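Local coordinates for protein nonsense-mediated mRNA decay factor SMG5 (Homo sapiens, PDB 2HWY) that acts through its partners in nonsense-mediated mRNA decay, promoting UPF1 dephosphorylation without RNase activity of its own, and ends in the PIN domain described here, at residues P3-D8 and G26-I31; C13-V18 and N152-Y157. One frame throughout, in Å; residues are numbered along the deposited sequence.

Interaction 1 (P3-D8 and G26-I31)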
# COMPACT_ATOMS: atom_id res chain seq x y z
N PRO A 3 4.78 -3.23 12.84
CA PRO A 3 3.69 -3.69 11.97
C PRO A 3 3.77 -3.09 10.58
O PRO A 3 4.11 -1.91 10.44
CB PRO A 3 2.42 -3.21 12.70
CG PRO A 3 2.85 -2.08 13.57
CD PRO A 3 4.29 -2.38 13.94
N TYR A 4 3.45 -3.89 9.56
CA TYR A 4 3.61 -3.50 8.16
C TYR A 4 2.26 -3.20 7.56
O TYR A 4 1.33 -3.97 7.75
CB TYR A 4 4.22 -4.64 7.36
CG TYR A 4 5.64 -4.94 7.71
CD1 TYR A 4 6.03 -6.21 8.10
CD2 TYR A 4 6.61 -3.96 7.62
CE1 TYR A 4 7.36 -6.48 8.42
CE2 TYR A 4 7.93 -4.22 7.93
CZ TYR A 4 8.30 -5.46 8.34
OH TYR A 4 9.63 -5.67 8.63
N LEU A 5 2.17 -2.09 6.83
CA LEU A 5 1.04 -1.86 5.93
C LEU A 5 1.57 -1.90 4.51
O LEU A 5 2.67 -1.39 4.25
CB LEU A 5 0.38 -0.52 6.21
CG LEU A 5 -0.05 -0.42 7.68
CD1 LEU A 5 -0.66 0.97 7.99
CD2 LEU A 5 -1.01 -1.55 8.02
N VAL A 6 0.82 -2.54 3.60
CA VAL A 6 1.26 -2.57 2.21
C VAL A 6 0.19 -2.07 1.23
O VAL A 6 -0.73 -2.79 0.90
CB VAL A 6 1.90 -3.93 1.78
CG1 VAL A 6 2.70 -4.51 2.93
CG2 VAL A 6 0.87 -4.92 1.31
N PRO A 7 0.33 -0.81 0.79
CA PRO A 7 -0.52 -0.18 -0.21
C PRO A 7 -0.65 -0.90 -1.54
O PRO A 7 0.33 -1.42 -2.10
CB PRO A 7 0.18 1.16 -0.44
CG PRO A 7 0.84 1.45 0.82
CD PRO A 7 1.32 0.14 1.31
N ASP A 8 -1.89 -0.92 -2.01
CA ASP A 8 -2.29 -1.27 -3.38
C ASP A 8 -1.89 -0.07 -4.25
O ASP A 8 -1.60 1.01 -3.70
CB ASP A 8 -3.81 -1.47 -3.34
CG ASP A 8 -4.40 -2.04 -4.61
OD1 ASP A 8 -4.06 -1.58 -5.73
OD2 ASP A 8 -5.28 -2.93 -4.49
N GLY A 26 4.33 6.85 12.30
CA GLY A 26 5.44 6.21 13.01
C GLY A 26 4.99 4.98 13.81
O GLY A 26 5.76 4.44 14.59
N ARG A 27 3.74 4.55 13.60
CA ARG A 27 3.21 3.33 14.23
C ARG A 27 3.25 2.17 13.24
O ARG A 27 3.00 1.03 13.61
CB ARG A 27 1.75 3.54 14.70
CG ARG A 27 1.44 4.92 15.30
CD ARG A 27 1.51 4.96 16.82
NE ARG A 27 0.22 4.68 17.44
CZ ARG A 27 -0.84 5.49 17.40
NH1 ARG A 27 -0.81 6.65 16.75
NH2 ARG A 27 -1.97 5.11 18.01
N PHE A 28 3.55 2.47 11.98
CA PHE A 28 3.69 1.45 10.95
C PHE A 28 4.94 1.68 10.09
O PHE A 28 5.46 2.79 10.00
CB PHE A 28 2.46 1.44 10.06
CG PHE A 28 1.19 1.22 10.82
CD1 PHE A 28 0.31 2.28 11.07
CD2 PHE A 28 0.86 -0.04 11.31
CE1 PHE A 28 -0.88 2.07 11.78
CE2 PHE A 28 -0.34 -0.25 12.04
CZ PHE A 28 -1.21 0.81 12.26
N ILE A 29 5.41 0.59 9.50
CA ILE A 29 6.37 0.62 8.40
C ILE A 29 5.57 0.40 7.12
O ILE A 29 4.86 -0.60 7.01
CB ILE A 29 7.40 -0.53 8.52
CG1 ILE A 29 8.49 -0.19 9.53
CG2 ILE A 29 8.03 -0.84 7.17
CD1 ILE A 29 9.42 -1.35 9.84
N VAL A 30 5.69 1.32 6.17
CA VAL A 30 4.99 1.18 4.90
C VAL A 30 5.90 0.56 3.83
O VAL A 30 6.79 1.22 3.29
CB VAL A 30 4.43 2.52 4.40
CG1 VAL A 30 3.94 2.38 2.97
CG2 VAL A 30 3.28 2.99 5.28
N ILE A 31 5.68 -0.73 3.56
CA ILE A 31 6.31 -1.42 2.46
C ILE A 31 5.51 -1.18 1.18
O ILE A 31 4.35 -1.59 1.08
CB ILE A 31 6.39 -2.93 2.74
CG1 ILE A 31 7.01 -3.19 4.11
CG2 ILE A 31 7.22 -3.64 1.67
CD1 ILE A 31 8.36 -2.46 4.33
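Tyr4 pairs with Ile29 and Leu5 with Val30 in two parallel beta bridges, the axes of strands 4-7 and 29-31 passing 4.8 Å apart with their N-to-C directions 35° from one another. Ile29 N donates to Pro3 O at 3.0 Å. The return bond runs from Leu5 N to Ile29 O (3.1 Å). A third, weak bond runs from Ile31 N to Leu5 O (3.2 Å). Beyond it Pro7, which has no N-H to give to Ile31 O, sets its ring CD beside that oxygen and touches Val30 CG1.

The side chains alternate between the two faces of the sheet. On the face of Tyr4 and Ile29, the phenol ring runs beside the isoleucine, pointing the same way; Ile29 CG2 meets the ring at its edge, 3.5 Å from Tyr4 CD2. Ile31 CG1 approaches the same CD2 at 3.6 Å. Beta-branched isoleucines suit a strand, and here both pack against the aromatic ring. On the other face, Leu5 lies over the Phe28 ring: CD1 is 3.6 Å from the centroid, 22° off the normal, a CH-pi contact. With Leu5 CG anti to the carbonyl carbon (chi1 -56°), the isobutyl group leans across to that ring. Pro3 CG touches Phe28 CD2 at 3.6 Å, the side chains crossing at about a right angle. Leu22 of helix 16-25 packs on both Leu5 and Phe28, while Trp160 meets the Phe28 ring.

Hydrogen bonding between the two segments is thus confined to the backbone: amide-to-carbonyl bonds fix the register, and apolar contacts on both faces join these neighbouring strands of the parallel PIN-domain sheet, which a helical crossover connects in a beta-alpha-beta unit.

Interaction 2 (C13-V18 and N152-Y157)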
# COMPACT_ATOMS: atom_id res chain seq x y z
N CYS A 13 -3.02 5.71 -5.36
CA CYS A 13 -3.53 6.62 -6.40
C CYS A 13 -4.73 7.46 -5.97
O CYS A 13 -4.88 8.57 -6.44
CB CYS A 13 -3.89 5.85 -7.68
SG CYS A 13 -2.42 5.49 -8.67
N HIS A 14 -5.56 6.90 -5.09
CA HIS A 14 -6.84 7.47 -4.72
C HIS A 14 -6.97 7.90 -3.26
O HIS A 14 -7.94 8.58 -2.92
CB HIS A 14 -7.92 6.45 -4.99
CG HIS A 14 -8.07 6.12 -6.44
ND1 HIS A 14 -8.15 4.82 -6.90
CD2 HIS A 14 -8.15 6.91 -7.53
CE1 HIS A 14 -8.30 4.83 -8.21
NE2 HIS A 14 -8.29 6.09 -8.62
N HIS A 15 -6.04 7.50 -2.41
CA HIS A 15 -6.16 7.73 -0.97
C HIS A 15 -4.79 8.01 -0.38
O HIS A 15 -4.44 7.52 0.70
CB HIS A 15 -6.80 6.53 -0.28
CG HIS A 15 -8.14 6.15 -0.85
ND1 HIS A 15 -8.30 5.15 -1.79
CD2 HIS A 15 -9.38 6.64 -0.61
CE1 HIS A 15 -9.57 5.04 -2.11
NE2 HIS A 15 -10.25 5.94 -1.41
N LEU A 16 -4.03 8.84 -1.08
CA LEU A 16 -2.71 9.23 -0.68
C LEU A 16 -2.69 9.88 0.70
O LEU A 16 -1.75 9.67 1.46
CB LEU A 16 -2.16 10.18 -1.70
CG LEU A 16 -0.76 10.69 -1.46
CD1 LEU A 16 0.23 9.52 -1.38
CD2 LEU A 16 -0.42 11.63 -2.58
N PRO A 17 -3.70 10.71 1.01
CA PRO A 17 -3.69 11.34 2.35
C PRO A 17 -3.91 10.38 3.53
O PRO A 17 -3.49 10.68 4.64
CB PRO A 17 -4.82 12.36 2.25
CG PRO A 17 -5.02 12.56 0.74
CD PRO A 17 -4.84 11.20 0.21
N VAL A 18 -4.54 9.24 3.30
CA VAL A 18 -4.61 8.19 4.31
C VAL A 18 -3.22 7.58 4.52
O VAL A 18 -2.76 7.42 5.66
CB VAL A 18 -5.60 7.09 3.87
CG1 VAL A 18 -5.45 5.85 4.74
CG2 VAL A 18 -7.04 7.61 3.91
N ASN A 152 -9.71 -2.55 3.37
CA ASN A 152 -9.83 -1.35 2.56
C ASN A 152 -9.13 -0.17 3.23
O ASN A 152 -9.23 -0.01 4.45
CB ASN A 152 -11.30 -1.02 2.36
CG ASN A 152 -11.51 0.34 1.73
OD1 ASN A 152 -11.75 1.32 2.44
ND2 ASN A 152 -11.40 0.41 0.40
N VAL A 153 -8.41 0.64 2.46
CA VAL A 153 -7.74 1.82 3.02
C VAL A 153 -8.62 2.62 4.01
O VAL A 153 -8.24 2.81 5.16
CB VAL A 153 -7.22 2.83 1.96
CG1 VAL A 153 -5.69 2.88 1.97
CG2 VAL A 153 -7.80 2.58 0.57
N LEU A 154 -9.79 3.08 3.55
CA LEU A 154 -10.68 3.85 4.44
C LEU A 154 -11.30 3.02 5.57
O LEU A 154 -11.63 3.58 6.62
CB LEU A 154 -11.78 4.55 3.64
CG LEU A 154 -11.33 5.39 2.44
CD1 LEU A 154 -12.46 6.26 2.00
CD2 LEU A 154 -10.10 6.22 2.75
N ASP A 155 -11.49 1.71 5.36
CA ASP A 155 -11.94 0.84 6.45
C ASP A 155 -10.88 0.75 7.54
O ASP A 155 -11.13 0.96 8.70
CB ASP A 155 -12.27 -0.55 5.92
N PHE A 156 -9.64 0.50 7.11
CA PHE A 156 -8.52 0.46 8.03
C PHE A 156 -8.37 1.83 8.72
O PHE A 156 -8.19 1.90 9.94
CB PHE A 156 -7.24 0.07 7.27
CG PHE A 156 -6.01 -0.04 8.15
CD1 PHE A 156 -5.63 -1.26 8.70
CD2 PHE A 156 -5.21 1.07 8.39
CE1 PHE A 156 -4.49 -1.36 9.50
CE2 PHE A 156 -4.07 0.98 9.20
CZ PHE A 156 -3.72 -0.25 9.75
N TYR A 157 -8.49 2.90 7.94
CA TYR A 157 -8.25 4.24 8.44
C TYR A 157 -9.27 4.69 9.46
O TYR A 157 -8.93 5.26 10.50
CB TYR A 157 -8.25 5.27 7.30
CG TYR A 157 -7.91 6.62 7.84
CD1 TYR A 157 -6.67 6.84 8.45
CD2 TYR A 157 -8.83 7.66 7.84
CE1 TYR A 157 -6.34 8.06 8.99
CE2 TYR A 157 -8.51 8.88 8.38
CZ TYR A 157 -7.26 9.07 8.96
OH TYR A 157 -6.91 10.29 9.51
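His15, at the break between helices 9-14 and 16-25, meets Val153 and Leu154 at the start of helix 153-159. Its imidazole lies obliquely against two methyl groups, Val153 CG2 standing 3.5 Å from ND1 and Leu154 CD2 3.5 Å from CD2 of the histidine. The small aromatic ring thus packs against both aliphatic chains, and its first torsion (chi1 -56°, CG anti to the carbonyl carbon) carries it toward them.

One turn on, Val18 uses both branches. CG2 touches Leu154 CD2 at 3.6 Å and also sits over one face of the Tyr157 ring; CG1 reaches Tyr157 CB at 3.8 Å and, more loosely, Val153 CG1. A short branched residue fits here, where three side chains of the partner helix converge.

Asn152 caps that helix: its OD1 takes the N-H of Asp155 at 3.0 Å, on a lone pair in the carbonyl plane, a classic asparagine N-cap. Val153 also packs on Ile19, extending the contact along helix 16-25. The arrangement is largely apolar packing of helix 153-159 against the break and start of helix 16-25, in one helical layer of the alpha/beta/alpha PIN fold.

Interactions 1 and 2 have centres about 12 Å apart and alternate along the chain: strand 4-7 leads into helix 9-14, and helix 16-25 leads into strand 29-32, while 152-157 returns from near the C-terminus. The first contact joins neighbouring strands of the five-stranded parallel sheet; the second joins helices lying on its Leu5 face. They meet at Phe156, whose CZ lies 3.5 Å from Leu5 CD2 and 3.7 Å from Phe28 CZ, and which also packs on Leu22. Through Phe156 the side chains of the two contacts join, linking the sheet to helices 16-25 and 153-159, so that the C-terminal helix is built into the same core as the first beta-alpha-beta unit.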